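Transferrin (Manduca sexta, PDB 6WB6) binds a single ferric ion together with a carbonate anion and transports iron as a secreted glycoprotein. Local coordinates at residues 439-444 with 547-552; 528-533 with 540-545; 562-567 with 572-577; 475-480 with 494-499; 619-624 with 637-642. All coordinates share one frame; numbering follows the deposited sequence.

Contact 1. Residues 439-444 with 547-552; sequences VAVVKK and ADLSHF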
# COMPACT_ATOMS: atom_id res chain seq x y z
N VAL A 439 15.06 0.03 -23.77
CA VAL A 439 16.52 0.04 -23.75
C VAL A 439 17.03 -0.38 -25.11
O VAL A 439 16.27 -0.75 -26.01
CB VAL A 439 17.12 -0.85 -22.65
CG1 VAL A 439 16.46 -0.52 -21.32
CG2 VAL A 439 16.98 -2.33 -22.98
N ALA A 440 18.35 -0.26 -25.26
CA ALA A 440 19.09 -0.57 -26.47
C ALA A 440 20.15 -1.60 -26.10
O ALA A 440 21.13 -1.25 -25.43
CB ALA A 440 19.73 0.67 -27.07
N VAL A 441 19.95 -2.84 -26.54
CA VAL A 441 20.82 -3.95 -26.19
C VAL A 441 21.85 -4.12 -27.29
O VAL A 441 21.50 -4.14 -28.49
CB VAL A 441 20.00 -5.24 -25.99
CG1 VAL A 441 20.88 -6.38 -25.54
CG2 VAL A 441 18.86 -5.01 -25.00
N VAL A 442 23.13 -4.20 -26.90
CA VAL A 442 24.25 -4.42 -27.81
C VAL A 442 25.08 -5.59 -27.29
O VAL A 442 25.04 -5.93 -26.11
CB VAL A 442 25.14 -3.17 -27.97
CG1 VAL A 442 24.43 -2.13 -28.85
CG2 VAL A 442 25.53 -2.56 -26.60
N LYS A 443 25.81 -6.24 -28.20
CA LYS A 443 26.80 -7.23 -27.78
C LYS A 443 27.97 -6.54 -27.10
O LYS A 443 28.33 -5.41 -27.43
CB LYS A 443 27.31 -8.04 -28.97
CG LYS A 443 26.27 -8.96 -29.57
CD LYS A 443 26.90 -10.08 -30.36
CE LYS A 443 25.81 -10.99 -30.92
NZ LYS A 443 26.29 -12.07 -31.82
N LYS A 444 28.57 -7.22 -26.13
CA LYS A 444 29.72 -6.63 -25.48
C LYS A 444 30.82 -6.42 -26.50
O LYS A 444 31.05 -7.25 -27.38
CB LYS A 444 30.22 -7.52 -24.34
CG LYS A 444 29.37 -7.41 -23.09
CD LYS A 444 30.11 -7.82 -21.85
CE LYS A 444 29.14 -8.07 -20.70
NZ LYS A 444 29.83 -8.31 -19.41
N ALA A 547 11.80 -5.22 -19.59
CA ALA A 547 11.08 -6.40 -19.13
C ALA A 547 11.49 -7.68 -19.87
O ALA A 547 11.27 -8.78 -19.35
CB ALA A 547 9.57 -6.17 -19.27
N ASP A 548 12.08 -7.56 -21.05
CA ASP A 548 12.44 -8.71 -21.87
C ASP A 548 13.93 -9.01 -21.83
O ASP A 548 14.42 -9.79 -22.66
CB ASP A 548 12.03 -8.49 -23.33
CG ASP A 548 10.55 -8.77 -23.58
OD1 ASP A 548 9.86 -9.29 -22.67
OD2 ASP A 548 10.08 -8.45 -24.69
N LEU A 549 14.67 -8.43 -20.89
CA LEU A 549 16.12 -8.61 -20.88
C LEU A 549 16.56 -10.02 -20.44
O LEU A 549 17.73 -10.35 -20.62
CB LEU A 549 16.76 -7.54 -20.00
CG LEU A 549 16.65 -6.12 -20.57
CD1 LEU A 549 17.26 -5.10 -19.64
CD2 LEU A 549 17.30 -6.01 -21.97
N SER A 550 15.65 -10.84 -19.89
CA SER A 550 15.97 -12.23 -19.54
C SER A 550 16.34 -13.05 -20.76
O SER A 550 17.02 -14.08 -20.64
CB SER A 550 14.79 -12.89 -18.84
OG SER A 550 13.67 -12.95 -19.70
N HIS A 551 15.87 -12.65 -21.94
CA HIS A 551 16.23 -13.31 -23.17
C HIS A 551 17.65 -12.97 -23.65
O HIS A 551 18.00 -13.36 -24.76
CB HIS A 551 15.23 -12.95 -24.28
CG HIS A 551 13.82 -13.33 -23.97
ND1 HIS A 551 13.21 -14.44 -24.51
CD2 HIS A 551 12.90 -12.75 -23.16
CE1 HIS A 551 11.97 -14.52 -24.06
NE2 HIS A 551 11.75 -13.50 -23.24
N PHE A 552 18.45 -12.25 -22.85
CA PHE A 552 19.79 -11.84 -23.25
C PHE A 552 20.79 -12.25 -22.19
O PHE A 552 20.65 -11.88 -21.02
CB PHE A 552 19.93 -10.32 -23.44
CG PHE A 552 19.15 -9.78 -24.58
CD1 PHE A 552 17.86 -9.35 -24.39
CD2 PHE A 552 19.71 -9.70 -25.84
CE1 PHE A 552 17.12 -8.85 -25.45
CE2 PHE A 552 19.00 -9.20 -26.89
CZ PHE A 552 17.69 -8.76 -26.71
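V439 and L549 meet tip to tip, with V439 CG2 3.8 Å from L549 CD2. L549 belongs to a 3-10 segment, and only the end of its side chain comes close to the strand. V441 is the next residue of strand 437-443 to take part, and its two methyl groups go to different partners. V441 CG2 slides past L549 and lies 3.6 Å from L549 CD2. V441 CG1 is anti to the backbone N (chi1 -176°), which carries it over one face of F552. V441 CG1 sits 3.8 Å from the centroid of the F552 ring and 23° off the normal, a CH-pi contact shifted toward the rim. F552 N bonds back to L549 O at 3.0 Å, and this fixes the ring residue against the end of the 3-10 segment. Y557 meets the ring edge-to-face. W531 and L534 of helix 530-535 also touch it. With an alanine here, V441 CG1 would probably lose its aromatic face and a gap would open between the strand and helix 530-535. The arrangement is apolar core packing on one face of the mixed sheet of the second transferrin-like domain, an alpha/beta fold related to the periplasmic binding proteins.

Contact 2. Residues 528-533 with 540-545; sequences SSAWKC and DVAFVS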
# COMPACT_ATOMS: atom_id res chain seq x y z
N SER A 528 11.97 -13.45 -36.06
CA SER A 528 11.97 -12.00 -35.87
C SER A 528 12.23 -11.56 -34.44
O SER A 528 12.16 -10.36 -34.16
CB SER A 528 10.64 -11.43 -36.34
OG SER A 528 9.57 -12.10 -35.69
N SER A 529 12.51 -12.48 -33.51
CA SER A 529 12.70 -12.06 -32.13
C SER A 529 13.95 -11.22 -32.05
O SER A 529 14.93 -11.46 -32.75
CB SER A 529 12.81 -13.27 -31.19
OG SER A 529 14.12 -13.81 -31.21
N ALA A 530 13.90 -10.19 -31.19
CA ALA A 530 15.02 -9.26 -31.11
C ALA A 530 16.27 -9.93 -30.57
O ALA A 530 17.39 -9.62 -30.99
CB ALA A 530 14.61 -8.05 -30.24
N TRP A 531 16.09 -10.88 -29.65
CA TRP A 531 17.25 -11.57 -29.08
C TRP A 531 17.87 -12.54 -30.09
O TRP A 531 19.09 -12.66 -30.15
CB TRP A 531 16.87 -12.29 -27.78
CG TRP A 531 15.47 -12.86 -27.71
CD1 TRP A 531 15.09 -14.15 -27.96
CD2 TRP A 531 14.27 -12.15 -27.35
NE1 TRP A 531 13.73 -14.29 -27.78
CE2 TRP A 531 13.21 -13.08 -27.40
CE3 TRP A 531 14.01 -10.83 -27.00
CZ2 TRP A 531 11.89 -12.71 -27.13
CZ3 TRP A 531 12.71 -10.47 -26.71
CH2 TRP A 531 11.66 -11.41 -26.78
N LYS A 532 17.06 -13.22 -30.92
CA LYS A 532 17.65 -14.04 -31.98
C LYS A 532 18.27 -13.16 -33.05
O LYS A 532 19.33 -13.49 -33.59
CB LYS A 532 16.61 -14.95 -32.63
CG LYS A 532 17.15 -16.30 -33.08
CD LYS A 532 17.58 -17.14 -31.89
CE LYS A 532 18.07 -18.52 -32.31
NZ LYS A 532 18.74 -19.21 -31.17
N CYS A 533 17.62 -12.04 -33.36
CA CYS A 533 18.11 -11.14 -34.38
C CYS A 533 19.44 -10.52 -33.96
O CYS A 533 20.36 -10.40 -34.77
CB CYS A 533 17.02 -10.09 -34.65
SG CYS A 533 17.41 -8.72 -35.73
N ASP A 540 22.66 -4.87 -35.18
CA ASP A 540 23.77 -4.45 -34.32
C ASP A 540 23.29 -3.85 -33.01
O ASP A 540 24.12 -3.48 -32.16
CB ASP A 540 24.63 -3.43 -35.07
CG ASP A 540 24.99 -3.89 -36.47
OD1 ASP A 540 25.82 -4.82 -36.55
OD2 ASP A 540 24.41 -3.38 -37.46
N VAL A 541 21.98 -3.74 -32.82
CA VAL A 541 21.40 -3.19 -31.60
C VAL A 541 19.95 -3.65 -31.55
O VAL A 541 19.27 -3.70 -32.58
CB VAL A 541 21.53 -1.65 -31.58
CG1 VAL A 541 20.79 -1.04 -32.78
CG2 VAL A 541 20.99 -1.05 -30.27
N ALA A 542 19.48 -4.01 -30.36
CA ALA A 542 18.10 -4.46 -30.19
C ALA A 542 17.34 -3.48 -29.30
O ALA A 542 17.68 -3.33 -28.13
CB ALA A 542 18.03 -5.86 -29.59
N PHE A 543 16.32 -2.82 -29.86
CA PHE A 543 15.43 -1.95 -29.09
C PHE A 543 14.30 -2.82 -28.54
O PHE A 543 13.35 -3.17 -29.25
CB PHE A 543 14.87 -0.81 -29.93
CG PHE A 543 15.93 0.02 -30.57
CD1 PHE A 543 16.49 1.10 -29.91
CD2 PHE A 543 16.41 -0.31 -31.84
CE1 PHE A 543 17.49 1.85 -30.50
CE2 PHE A 543 17.42 0.43 -32.43
CZ PHE A 543 17.95 1.52 -31.76
N VAL A 544 14.42 -3.16 -27.27
CA VAL A 544 13.49 -4.03 -26.58
C VAL A 544 13.09 -3.33 -25.29
O VAL A 544 13.58 -2.25 -24.98
CB VAL A 544 14.12 -5.41 -26.31
CG1 VAL A 544 14.39 -6.10 -27.65
CG2 VAL A 544 15.43 -5.26 -25.52
N SER A 545 12.16 -3.93 -24.57
CA SER A 545 11.83 -3.44 -23.25
C SER A 545 12.79 -4.04 -22.25
O SER A 545 13.27 -5.16 -22.42
CB SER A 545 10.41 -3.83 -22.83
OG SER A 545 10.29 -3.70 -21.41
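A530 packs against A542 and V544 where helix 530-535 lies on the mixed sheet. The topology fits a beta-alpha-beta crossover: strands 499-501 and 542-545 are parallel, with strand 458-461 between them in the sheet, and helix 530-535 lies in the connection.

The packing is apolar and uses small side chains. A530 CB is 4.1 Å from A542 CB, and the backbones come close there, with A530 CA 5.8 Å from A542 CA. Neither alanine has a longer chain to hold helix and strand apart. V544 closes on the same methyl. Its CG1 is anti to the carbonyl carbon (chi1 -65°) and is the branch that does the touching. All three residues are buried.

Hydrogen bonds order the start of the helix rather than join it to the strand. S529 is the N-cap. Its OG accepts from K532 N at 3.0 Å, with an N-H...O angle of 153°. S529 O accepts from C533 N at 2.8 Å, which begins the regular helical pattern. S529 CB also lies over one face of the W531 ring, offset toward its rim.

Covalent and aromatic links place the pair in the fold. C533 forms a disulfide with C460 of strand 458-461, the parallel neighbour of strand 542-545. W531 stacks with H551. The CB of F543 points away from the helix, and its ring meets that of H461.

V544 CG1 is modelled 3.2 Å from A530 CB, shorter than usual van der Waals contact, so the exact spacing is doubtful.

Contact 3. Residues 562-567 with 572-577; sequences LNRDAG and LSSFAT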
# COMPACT_ATOMS: atom_id res chain seq x y z
N LEU A 562 21.95 5.33 -24.47
CA LEU A 562 21.59 6.46 -25.32
C LEU A 562 21.03 7.63 -24.51
O LEU A 562 21.04 8.77 -25.01
CB LEU A 562 20.58 6.01 -26.39
CG LEU A 562 21.15 5.03 -27.44
CD1 LEU A 562 20.08 4.36 -28.30
CD2 LEU A 562 22.13 5.79 -28.32
N ASN A 563 20.57 7.40 -23.28
CA ASN A 563 20.08 8.50 -22.46
C ASN A 563 21.20 9.37 -21.90
O ASN A 563 20.96 10.54 -21.60
CB ASN A 563 19.26 8.00 -21.29
CG ASN A 563 20.07 7.11 -20.39
OD1 ASN A 563 20.73 6.18 -20.86
ND2 ASN A 563 20.05 7.38 -19.09
N ARG A 564 22.40 8.83 -21.73
CA ARG A 564 23.44 9.59 -21.06
C ARG A 564 24.13 10.55 -22.01
O ARG A 564 24.38 10.23 -23.18
CB ARG A 564 24.47 8.65 -20.44
CG ARG A 564 23.85 7.66 -19.51
CD ARG A 564 24.90 6.82 -18.86
NE ARG A 564 24.34 5.90 -17.88
CZ ARG A 564 25.02 4.89 -17.33
NH1 ARG A 564 26.28 4.68 -17.68
NH2 ARG A 564 24.44 4.10 -16.44
N ASP A 565 24.44 11.74 -21.50
CA ASP A 565 25.24 12.70 -22.27
C ASP A 565 26.50 12.03 -22.80
O ASP A 565 26.84 12.18 -23.98
CB ASP A 565 25.60 13.90 -21.39
N ALA A 566 27.18 11.26 -21.94
CA ALA A 566 28.42 10.58 -22.30
C ALA A 566 28.22 9.38 -23.23
O ALA A 566 29.22 8.84 -23.71
CB ALA A 566 29.13 10.08 -21.05
N GLY A 567 26.98 8.95 -23.47
CA GLY A 567 26.82 7.71 -24.23
C GLY A 567 27.48 6.54 -23.51
O GLY A 567 27.54 6.48 -22.27
N LEU A 572 23.18 -5.01 -18.10
CA LEU A 572 21.77 -5.26 -18.36
C LEU A 572 20.88 -4.79 -17.21
O LEU A 572 19.75 -4.37 -17.44
CB LEU A 572 21.52 -6.75 -18.63
CG LEU A 572 22.23 -7.48 -19.78
CD1 LEU A 572 21.60 -8.86 -20.02
CD2 LEU A 572 22.21 -6.68 -21.07
N SER A 573 21.37 -4.86 -15.97
CA SER A 573 20.52 -4.55 -14.82
C SER A 573 20.43 -3.06 -14.52
O SER A 573 19.67 -2.67 -13.63
CB SER A 573 21.04 -5.28 -13.58
OG SER A 573 22.39 -4.93 -13.33
N SER A 574 21.17 -2.22 -15.24
CA SER A 574 21.18 -0.79 -14.97
C SER A 574 20.25 -0.03 -15.90
O SER A 574 20.31 1.20 -15.93
CB SER A 574 22.59 -0.23 -15.10
OG SER A 574 22.93 -0.07 -16.46
N PHE A 575 19.37 -0.73 -16.61
CA PHE A 575 18.45 -0.10 -17.56
C PHE A 575 17.83 1.19 -17.04
O PHE A 575 17.64 2.13 -17.82
CB PHE A 575 17.35 -1.09 -17.97
CG PHE A 575 16.56 -1.63 -16.81
CD1 PHE A 575 16.98 -2.75 -16.14
CD2 PHE A 575 15.40 -1.01 -16.40
CE1 PHE A 575 16.27 -3.25 -15.06
CE2 PHE A 575 14.67 -1.50 -15.35
CZ PHE A 575 15.10 -2.62 -14.67
N ALA A 576 17.54 1.29 -15.74
CA ALA A 576 16.90 2.51 -15.23
C ALA A 576 17.74 3.76 -15.46
O ALA A 576 17.20 4.86 -15.39
CB ALA A 576 16.59 2.39 -13.73
N THR A 577 19.04 3.64 -15.76
CA THR A 577 19.85 4.81 -16.09
C THR A 577 20.63 4.64 -17.39
O THR A 577 21.42 5.53 -17.75
CB THR A 577 20.83 5.12 -14.94
OG1 THR A 577 21.78 4.06 -14.82
CG2 THR A 577 20.08 5.30 -13.63
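T577 O takes two hydrogen bonds, from N563 ND2 at 2.7 Å and from R564 NE at 2.9 Å. The donors come from opposite faces of the carbonyl plane. ND2 stands steeply above it, and NE is less tilted. The N563 bond is fairly straight, at 162°, and T577 O lies in the amide plane. R564 adds a second bond, from NH2 to T577 OG1 at 3.1 Å. The arginine thus grips one threonine side-on, with NE on the carbonyl and NH2 on the hydroxyl. T577 OG1 lies near the guanidinium plane, while T577 O is tilted from it.

The second shell fixes these groups. The R564 chain is extended from CG to NE (chi2 -177°, chi3 177°), which lets it reach across. R564 NH2 also makes a salt bridge with D570. N563 OD1 accepts from N579 N, so the amide cannot easily flip. T577 N bonds to S574 O at 2.8 Å and holds the end of its loop.

Polar bonds tie together the two loops that flank the short strand 569-570, at the protein surface. A single carbonyl gripped from both faces, beside a paired arginine, suggests a fixed loop junction whose positive charge is probably balanced by D570.

Contact 4. Residues 475-480 with 494-499; sequences FYLINK and EFFSGG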
# COMPACT_ATOMS: atom_id res chain seq x y z
N PHE A 475 11.22 8.19 -31.61
CA PHE A 475 11.32 9.48 -30.94
C PHE A 475 12.76 9.84 -30.67
O PHE A 475 13.15 11.01 -30.78
CB PHE A 475 10.59 9.52 -29.61
CG PHE A 475 10.92 10.75 -28.81
CD1 PHE A 475 10.23 11.93 -29.02
CD2 PHE A 475 11.96 10.76 -27.90
CE1 PHE A 475 10.54 13.08 -28.33
CE2 PHE A 475 12.29 11.91 -27.20
CZ PHE A 475 11.57 13.07 -27.41
N TYR A 476 13.56 8.86 -30.25
CA TYR A 476 14.93 9.19 -29.89
C TYR A 476 15.67 9.75 -31.09
O TYR A 476 16.38 10.76 -30.97
CB TYR A 476 15.66 7.98 -29.33
CG TYR A 476 17.06 8.33 -28.86
CD1 TYR A 476 18.12 8.36 -29.75
CD2 TYR A 476 17.31 8.64 -27.53
CE1 TYR A 476 19.38 8.69 -29.33
CE2 TYR A 476 18.57 8.96 -27.10
CZ TYR A 476 19.60 8.99 -28.00
OH TYR A 476 20.86 9.30 -27.55
N LEU A 477 15.49 9.14 -32.26
CA LEU A 477 16.19 9.63 -33.44
C LEU A 477 15.63 10.97 -33.90
O LEU A 477 16.38 11.93 -34.09
CB LEU A 477 16.11 8.58 -34.54
CG LEU A 477 17.03 7.38 -34.27
CD1 LEU A 477 16.72 6.27 -35.25
CD2 LEU A 477 18.47 7.77 -34.37
N ILE A 478 14.30 11.06 -34.07
CA ILE A 478 13.68 12.33 -34.45
C ILE A 478 14.10 13.44 -33.50
O ILE A 478 14.44 14.55 -33.93
CB ILE A 478 12.14 12.17 -34.50
CG1 ILE A 478 11.73 11.30 -35.70
CG2 ILE A 478 11.48 13.52 -34.61
CD1 ILE A 478 10.26 11.02 -35.79
N ASN A 479 14.09 13.16 -32.19
CA ASN A 479 14.41 14.20 -31.21
C ASN A 479 15.82 14.74 -31.39
O ASN A 479 16.05 15.95 -31.30
CB ASN A 479 14.23 13.65 -29.79
CG ASN A 479 14.59 14.67 -28.71
OD1 ASN A 479 15.65 14.58 -28.11
ND2 ASN A 479 13.70 15.62 -28.46
N LYS A 480 16.79 13.86 -31.64
CA LYS A 480 18.15 14.28 -31.90
C LYS A 480 18.36 14.67 -33.36
O LYS A 480 19.50 14.83 -33.81
CB LYS A 480 19.13 13.17 -31.50
CG LYS A 480 19.36 13.10 -29.98
CD LYS A 480 20.78 12.66 -29.62
CE LYS A 480 21.16 13.10 -28.19
NZ LYS A 480 22.65 13.20 -27.98
N GLU A 494 15.91 4.36 -43.27
CA GLU A 494 17.05 4.97 -43.93
C GLU A 494 18.19 5.25 -42.95
O GLU A 494 19.35 5.31 -43.37
CB GLU A 494 16.64 6.26 -44.64
CG GLU A 494 15.52 6.07 -45.69
CD GLU A 494 15.93 5.21 -46.90
OE1 GLU A 494 17.09 4.76 -46.95
OE2 GLU A 494 15.08 5.00 -47.80
N PHE A 495 17.91 5.40 -41.65
CA PHE A 495 19.02 5.49 -40.70
C PHE A 495 19.71 4.14 -40.53
O PHE A 495 20.94 4.03 -40.67
CB PHE A 495 18.55 6.02 -39.36
CG PHE A 495 19.65 6.11 -38.34
CD1 PHE A 495 20.03 5.00 -37.61
CD2 PHE A 495 20.32 7.30 -38.14
CE1 PHE A 495 21.07 5.08 -36.67
CE2 PHE A 495 21.34 7.38 -37.19
CZ PHE A 495 21.72 6.25 -36.46
N PHE A 496 18.95 3.09 -40.22
CA PHE A 496 19.50 1.74 -40.16
C PHE A 496 19.48 1.14 -41.56
O PHE A 496 18.82 0.13 -41.83
CB PHE A 496 18.73 0.89 -39.16
CG PHE A 496 18.86 1.37 -37.75
CD1 PHE A 496 20.03 1.15 -37.04
CD2 PHE A 496 17.82 2.03 -37.14
CE1 PHE A 496 20.16 1.59 -35.74
CE2 PHE A 496 17.96 2.48 -35.84
CZ PHE A 496 19.13 2.25 -35.14
N SER A 497 20.24 1.78 -42.45
CA SER A 497 20.21 1.48 -43.87
C SER A 497 20.68 0.06 -44.19
O SER A 497 20.44 -0.41 -45.30
CB SER A 497 21.08 2.49 -44.64
OG SER A 497 22.44 2.41 -44.25
N GLY A 498 21.33 -0.62 -43.24
CA GLY A 498 21.65 -2.03 -43.39
C GLY A 498 20.46 -2.95 -43.23
O GLY A 498 20.59 -4.16 -43.46
N GLY A 499 19.32 -2.42 -42.84
CA GLY A 499 18.12 -3.22 -42.69
C GLY A 499 17.78 -3.46 -41.23
O GLY A 499 18.62 -3.35 -40.32
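L477 and F495 have their CA atoms 8.8 Å apart, close to the C-terminal ends of helices 467-479 and 488-495. F495 is the last residue of its helix. F496 then breaks away as the centre of an inverse gamma turn, and it also starts a type I turn closed by G499 N to F496 O at 2.8 Å.

One leucine carries the contact from the first helix. L477 CD2 sits over the centre of one face of the F495 ring, 4.1 Å from its centroid and 11° off the normal. This is a CH-pi contact, and the two side chains cross at about a right angle. The other methyl, L477 CD1, approaches F496 CE2 at 4.0 Å.

The helices follow each other in the chain, the second leading into strand 499-501, so this is helix-to-helix packing in the alpha/beta fold of the second transferrin-like domain. L492 and I451 also touch L477. F475 of the first helix packs on helix 644-659.

The two phenylalanines support each other. F495 CG is anti to the backbone N (chi1 179°), which swings its ring toward L477. F495 CD1 stands over the centre of the F496 ring, 3.5 Å above its plane.

Contact 5. Residues 619-624 with 637-642; sequences NIYGEF and KGLATT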
# COMPACT_ATOMS: atom_id res chain seq x y z
N ASN A 619 -5.26 -9.40 -1.64
CA ASN A 619 -4.29 -9.72 -2.66
C ASN A 619 -4.49 -8.70 -3.78
O ASN A 619 -5.16 -8.95 -4.79
CB ASN A 619 -4.49 -11.16 -3.13
CG ASN A 619 -3.33 -11.65 -3.95
OD1 ASN A 619 -2.36 -10.93 -4.19
ND2 ASN A 619 -3.42 -12.90 -4.39
N ILE A 620 -3.92 -7.52 -3.55
CA ILE A 620 -4.16 -6.40 -4.44
C ILE A 620 -3.67 -6.70 -5.85
O ILE A 620 -4.29 -6.31 -6.83
CB ILE A 620 -3.54 -5.11 -3.87
CG1 ILE A 620 -3.88 -3.92 -4.76
CG2 ILE A 620 -2.04 -5.23 -3.68
CD1 ILE A 620 -3.66 -2.55 -4.10
N TYR A 621 -2.55 -7.42 -5.98
CA TYR A 621 -1.99 -7.73 -7.29
C TYR A 621 -2.24 -9.16 -7.74
O TYR A 621 -1.70 -9.57 -8.76
CB TYR A 621 -0.48 -7.46 -7.31
CG TYR A 621 -0.08 -6.11 -6.77
CD1 TYR A 621 -0.71 -4.95 -7.19
CD2 TYR A 621 0.92 -6.00 -5.82
CE1 TYR A 621 -0.36 -3.73 -6.70
CE2 TYR A 621 1.29 -4.77 -5.33
CZ TYR A 621 0.64 -3.64 -5.77
OH TYR A 621 0.98 -2.40 -5.28
N GLY A 622 -3.04 -9.94 -7.02
CA GLY A 622 -3.20 -11.35 -7.33
C GLY A 622 -4.36 -11.63 -8.29
O GLY A 622 -5.11 -10.74 -8.68
N GLU A 623 -4.48 -12.90 -8.66
CA GLU A 623 -5.64 -13.37 -9.42
C GLU A 623 -6.93 -13.06 -8.68
O GLU A 623 -6.99 -13.14 -7.45
CB GLU A 623 -5.55 -14.89 -9.63
CG GLU A 623 -5.09 -15.34 -11.01
CD GLU A 623 -5.38 -16.82 -11.26
OE1 GLU A 623 -6.16 -17.43 -10.49
OE2 GLU A 623 -4.82 -17.38 -12.23
N PHE A 624 -7.97 -12.70 -9.42
CA PHE A 624 -9.25 -12.39 -8.80
C PHE A 624 -10.33 -13.15 -9.57
O PHE A 624 -10.54 -12.90 -10.76
CB PHE A 624 -9.50 -10.88 -8.79
CG PHE A 624 -10.66 -10.48 -7.95
CD1 PHE A 624 -11.95 -10.63 -8.41
CD2 PHE A 624 -10.45 -9.96 -6.69
CE1 PHE A 624 -13.01 -10.27 -7.64
CE2 PHE A 624 -11.50 -9.59 -5.91
CZ PHE A 624 -12.79 -9.75 -6.37
N LYS A 637 4.55 -4.30 -8.62
CA LYS A 637 5.19 -4.41 -7.32
C LYS A 637 4.99 -3.18 -6.47
O LYS A 637 5.56 -3.08 -5.38
CB LYS A 637 6.68 -4.65 -7.51
CG LYS A 637 7.01 -5.71 -8.57
CD LYS A 637 6.23 -6.99 -8.37
CE LYS A 637 6.54 -7.65 -7.06
NZ LYS A 637 6.25 -9.12 -7.25
N GLY A 638 4.24 -2.21 -6.97
CA GLY A 638 3.97 -1.01 -6.21
C GLY A 638 3.34 0.05 -7.08
O GLY A 638 3.12 -0.13 -8.28
N LEU A 639 3.09 1.17 -6.44
CA LEU A 639 2.54 2.34 -7.10
C LEU A 639 3.41 3.53 -6.75
O LEU A 639 3.89 3.62 -5.62
CB LEU A 639 1.11 2.58 -6.67
CG LEU A 639 0.16 1.42 -6.97
CD1 LEU A 639 -1.17 1.73 -6.34
CD2 LEU A 639 0.03 1.19 -8.50
N ALA A 640 3.67 4.39 -7.75
CA ALA A 640 4.35 5.66 -7.54
C ALA A 640 3.62 6.77 -8.29
O ALA A 640 3.09 6.55 -9.38
CB ALA A 640 5.79 5.62 -8.03
N THR A 641 3.62 7.97 -7.70
CA THR A 641 3.12 9.15 -8.38
C THR A 641 3.94 9.42 -9.62
O THR A 641 5.15 9.21 -9.65
CB THR A 641 3.16 10.36 -7.45
OG1 THR A 641 4.48 10.49 -6.90
CG2 THR A 641 2.17 10.18 -6.32
N THR A 642 3.26 9.89 -10.67
CA THR A 642 3.88 10.17 -11.95
C THR A 642 4.52 11.55 -11.91
O THR A 642 3.83 12.54 -11.64
CB THR A 642 2.83 10.08 -13.06
OG1 THR A 642 2.09 8.87 -12.93
CG2 THR A 642 3.50 10.11 -14.42
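Y621 and K637 bring the two backbones nearest, with their CA atoms 7.9 Å apart. Residues N619 to G622 form a type I turn, closed by G622 N to N619 O at 3.2 Å. On the other side K637 and G638 form a classic beta bulge, since both face V428 of strand 422-428.

Y621 carries the contact. Its CG is anti to the carbonyl carbon (chi1 -49°), and the ring reaches toward the start of strand 638-641. The hydroxyl end does most of the touching. Y621 OH is 3.4 Å from G638 CA, a van der Waals approach to a residue with no side chain. Y621 OH also lies 4.3 Å from L639 CG. The ring itself passes obliquely by the peptide between the bulge residues, and Y621 CE2 is 4.2 Å from K637 C. The K637 side chain starts away from the turn. I620 CG2 lies over the centre of one face of the Y621 ring, 3.5 Å above the plane, and helps to hold the ring in place. A serine at Y621 would be too short to reach the strand, and G638 and I620 would probably be left beside a gap.

The contact sits at the side of a four-stranded antiparallel sheet, where 638-641 is an outermost strand paired with 422-428. Helix 597-611 lies against both partners, since A608 touches Y621 and L639 alike. I620 O accepts from K365 of helix 360-375, which joins the turn to a second helix.

Overall arrangement
Contacts 1, 2 and 4 are buried and apolar, while contacts 3 and 5 lie at the surface. Contacts 1 and 2 share one sheet, because strands 437-443 and 542-545 are antiparallel neighbours, and V441 O pairs with A542 N. Contact 4 meets contact 2 through F496 and F543. Contact 3 is the polar exception: its loops are joined by hydrogen bonds, yet L562 O still bonds to Y476 OH of contact 4. F575 and L572 carry its loop onto contact 1. Contact 5 stands apart, on the other sheet of the same domain, about 26 Å centre to centre from contact 1, and depends on one tyrosine at a bulge.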